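Local coordinates for protein exodeoxyribonuclease 10 (Escherichia coli, PDB 4FZX) that degrades single- and double-stranded DNA exonucleolytically from 3' to 5', as a magnesium-dependent DEDDh nuclease of the DnaQ family linked to DNA repair, at residues H51-T54 against E55-A59; D66-P69 against H70-G73. All blocks are in the same frame, centred on the assembly; numbering follows the deposited sequence.

Contact 1. Residues H51-T54 against E55-A59; sequences HRIT and EAMVA
I53 and T54 meet V58 and M57 across the short link between helix 45-51 and helix 55-58. At the start of the link H51 turns back on it: ND1 accepts the hydrogen bond from I53 N at 3.0 Å, the donor tilted slightly out of the ring plane, while NE2 bonds T9 O and the side chain packs on a phosphate of the bound DNA, so both ring nitrogens are engaged. R52 leaves the helix with a positive phi (58°), and the SE of selenomethionine M57 lies 3.8 Å from R52 O. I53 supplies the apolar side of the turn. Its CG2, anti to its own backbone N, reaches V58 CG1 at 3.5 Å, the side chains crossing at about a right angle; a buried, branched isoleucine suits this place, where I53 and V58 also share L36 of strand 28-36. T54 then takes the N-cap, next to E55, whose OE2 is bonded to I43 N. Chi1 of 65° sets OG1 where it accepts from M57 N at 3.2 Å (N-H...O 142°), and M57 CG lies 3.4 Å from the same OG1. The same N-H also makes a weak bond to T54 O. With an alanine here OG1 would be gone, and the M57 N-H would probably be left to that weak bond, the first turn held less firmly. A threonine oxygen thus serves a first-turn N-H beside a patch of aliphatic carbon.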
# COMPACT_ATOMS: atom_id res chain seq x y z
N HIS C 51 27.07 -17.66 26.43
CA HIS C 51 27.38 -16.66 27.46
C HIS C 51 28.55 -17.05 28.36
O HIS C 51 29.13 -16.19 29.03
CB HIS C 51 26.15 -16.29 28.29
CG HIS C 51 25.49 -17.46 28.94
ND1 HIS C 51 26.20 -18.43 29.61
CD2 HIS C 51 24.19 -17.86 28.95
CE1 HIS C 51 25.36 -19.35 30.06
NE2 HIS C 51 24.14 -19.00 29.70
N ARG C 52 28.91 -18.33 28.35
CA ARG C 52 30.07 -18.84 29.06
C ARG C 52 29.98 -18.54 30.54
O ARG C 52 30.97 -18.17 31.19
CB ARG C 52 31.37 -18.29 28.47
CG ARG C 52 31.74 -18.92 27.14
CD ARG C 52 32.95 -18.24 26.55
NE ARG C 52 32.58 -17.09 25.74
CZ ARG C 52 33.43 -16.12 25.40
NH1 ARG C 52 34.68 -16.13 25.85
NH2 ARG C 52 33.01 -15.12 24.64
N ILE C 53 28.77 -18.64 31.06
CA ILE C 53 28.54 -18.62 32.47
C ILE C 53 28.28 -20.04 32.92
O ILE C 53 27.36 -20.70 32.41
CB ILE C 53 27.33 -17.72 32.83
CG1 ILE C 53 27.60 -16.29 32.35
CG2 ILE C 53 27.05 -17.78 34.35
CD1 ILE C 53 26.37 -15.40 32.22
N THR C 54 29.11 -20.53 33.83
CA THR C 54 29.08 -21.91 34.26
C THR C 54 28.17 -22.01 35.48
O THR C 54 27.81 -21.00 36.05
CB THR C 54 30.48 -22.37 34.68
OG1 THR C 54 30.88 -21.63 35.84
CG2 THR C 54 31.51 -22.14 33.54
N GLU C 55 27.86 -23.23 35.90
CA GLU C 55 26.99 -23.45 37.06
C GLU C 55 27.69 -22.99 38.33
O GLU C 55 27.04 -22.44 39.24
CB GLU C 55 26.59 -24.93 37.17
CG GLU C 55 25.72 -25.43 36.00
CD GLU C 55 24.22 -25.19 36.22
OE1 GLU C 55 23.85 -24.54 37.23
OE2 GLU C 55 23.41 -25.66 35.37
N ALA C 56 29.01 -23.19 38.39
CA ALA C 56 29.76 -22.78 39.56
C ALA C 56 29.80 -21.25 39.69
O ALA C 56 29.89 -20.73 40.80
CB ALA C 56 31.16 -23.36 39.54
N MSE C 57 29.73 -20.54 38.57
CA MSE C 57 29.77 -19.08 38.62
C MSE C 57 28.50 -18.51 39.27
O MSE C 57 28.51 -17.41 39.80
CB MSE C 57 29.98 -18.47 37.24
CG MSE C 57 31.43 -18.37 36.82
SE MSE C 57 31.59 -18.05 34.90
CE MSE C 57 31.08 -16.15 34.87
N VAL C 58 27.42 -19.29 39.27
CA VAL C 58 26.13 -18.78 39.74
C VAL C 58 25.51 -19.55 40.91
O VAL C 58 24.44 -19.18 41.40
CB VAL C 58 25.10 -18.60 38.58
CG1 VAL C 58 25.63 -17.62 37.55
CG2 VAL C 58 24.78 -19.92 37.93
N ALA C 59 26.25 -20.54 41.42
CA ALA C 59 25.73 -21.50 42.41
C ALA C 59 25.24 -20.86 43.71
O ALA C 59 24.30 -21.35 44.32
CB ALA C 59 26.77 -22.59 42.71

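Contact 2. Residues D66-P69 against H70-G73; sequences DVIP and HYYG
V67, I68 and P69 are linked to H70, Y71 and Y72 by three consecutive backbone bonds from residue i+3 to residue i, as in a 3-10 turn, on the way from helix 64-67 to strand 76-79 of the RNase H-like fold. Y71 N bonds I68 O at 2.9 Å, flanked by the bonds of H70 N to V67 O and of Y72 N to P69 O. P69 suits the turn because its ring holds phi at -63°, a helical value.

Apolar contacts come next. V67 and Y71 run side by side in the same direction, V67 CG1 lying 4.0 Å from Y71 CE2, and I68 brings its CD1 to 4.3 Å from Y71 CD2. Both aliphatic residues and the tyrosine pack on I19 of strand 16-25, an inward-facing place that favours branched and aromatic groups.

Polar and aromatic contacts follow. I68 O lies at the edge of the Y71 ring, in its plane; the hydroxyl of buried Y71 is hydrogen-bonded to H35 ND1. The H35 ring also meets that of H70, nearly parallel to it.

The remaining interaction is CH-pi. CG anti to the carbonyl carbon (chi1 -61°) lays the Y72 ring against P69, whose CA stands over one face, 3.7 Å from the centroid and 20° off the normal. I68 O lies over this face too, toward the rim. P69 CB touches the ring at Y72 CE2, 3.8 Å away.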
# COMPACT_ATOMS: atom_id res chain seq x y z
N ASP C 66 15.02 -11.88 43.92
CA ASP C 66 15.78 -11.15 44.93
C ASP C 66 16.43 -9.92 44.31
O ASP C 66 16.78 -8.97 45.01
CB ASP C 66 16.88 -12.05 45.51
CG ASP C 66 16.32 -13.25 46.30
OD1 ASP C 66 15.21 -13.13 46.87
OD2 ASP C 66 17.03 -14.29 46.38
N VAL C 67 16.62 -9.96 43.00
CA VAL C 67 17.56 -9.06 42.32
C VAL C 67 16.78 -8.09 41.43
O VAL C 67 17.11 -6.90 41.33
CB VAL C 67 18.63 -9.90 41.52
CG1 VAL C 67 18.81 -9.40 40.13
CG2 VAL C 67 19.96 -9.96 42.29
N ILE C 68 15.65 -8.56 40.93
CA ILE C 68 14.85 -7.77 39.98
C ILE C 68 14.39 -6.39 40.50
O ILE C 68 14.40 -5.43 39.73
CB ILE C 68 13.69 -8.58 39.34
CG1 ILE C 68 13.27 -7.95 38.01
CG2 ILE C 68 12.51 -8.71 40.28
CD1 ILE C 68 14.41 -7.87 36.99
N PRO C 69 14.11 -6.27 41.81
CA PRO C 69 13.62 -4.96 42.27
C PRO C 69 14.62 -3.82 42.08
O PRO C 69 14.21 -2.68 41.92
CB PRO C 69 13.31 -5.18 43.75
CG PRO C 69 13.10 -6.69 43.86
CD PRO C 69 14.10 -7.26 42.90
N HIS C 70 15.91 -4.13 41.98
CA HIS C 70 16.94 -3.11 41.76
C HIS C 70 16.85 -2.46 40.39
O HIS C 70 17.38 -1.37 40.18
CB HIS C 70 18.33 -3.70 41.94
CG HIS C 70 18.57 -4.26 43.30
ND1 HIS C 70 19.03 -5.54 43.51
CD2 HIS C 70 18.38 -3.72 44.53
CE1 HIS C 70 19.11 -5.77 44.81
NE2 HIS C 70 18.73 -4.68 45.45
N TYR C 71 16.13 -3.11 39.49
CA TYR C 71 15.95 -2.63 38.13
C TYR C 71 14.64 -1.86 37.94
O TYR C 71 14.43 -1.22 36.88
CB TYR C 71 16.04 -3.81 37.15
CG TYR C 71 17.42 -4.44 37.17
CD1 TYR C 71 18.42 -4.00 36.30
CD2 TYR C 71 17.77 -5.38 38.14
CE1 TYR C 71 19.73 -4.52 36.38
CE2 TYR C 71 19.06 -5.90 38.24
CZ TYR C 71 20.04 -5.47 37.34
OH TYR C 71 21.31 -5.98 37.43
N TYR C 72 13.78 -1.86 38.97
CA TYR C 72 12.60 -0.97 38.98
C TYR C 72 13.01 0.50 38.92
O TYR C 72 14.16 0.85 39.22
CB TYR C 72 11.72 -1.19 40.22
CG TYR C 72 11.13 -2.59 40.34
CD1 TYR C 72 10.99 -3.40 39.22
CD2 TYR C 72 10.69 -3.07 41.56
CE1 TYR C 72 10.51 -4.69 39.33
CE2 TYR C 72 10.18 -4.37 41.68
CZ TYR C 72 10.10 -5.17 40.56
OH TYR C 72 9.57 -6.44 40.65
N GLY C 73 12.09 1.34 38.47
CA GLY C 73 12.27 2.80 38.59
C GLY C 73 12.39 3.54 37.27
O GLY C 73 12.90 4.66 37.24

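Overall arrangement
Following the chain from the N terminus, contact 1 comes first: residues 51-59 carry helix 45-51 through a short link into helix 55-58. Contact 2 follows after helix 64-67 begins, in residues 66-73, before the chain enters strand 76-79. The two are in series, neither nesting nor crossing, and each closes just a local turn. Their centres are 21 Å apart and their nearest atoms about 10 Å, so they do not touch. Yet both lean on the same pair of strands, 16-25 and 28-36: contact 1 joins them beside the bound DNA, whereas contact 2 packs on them about 14 Å from it at the nearest atoms.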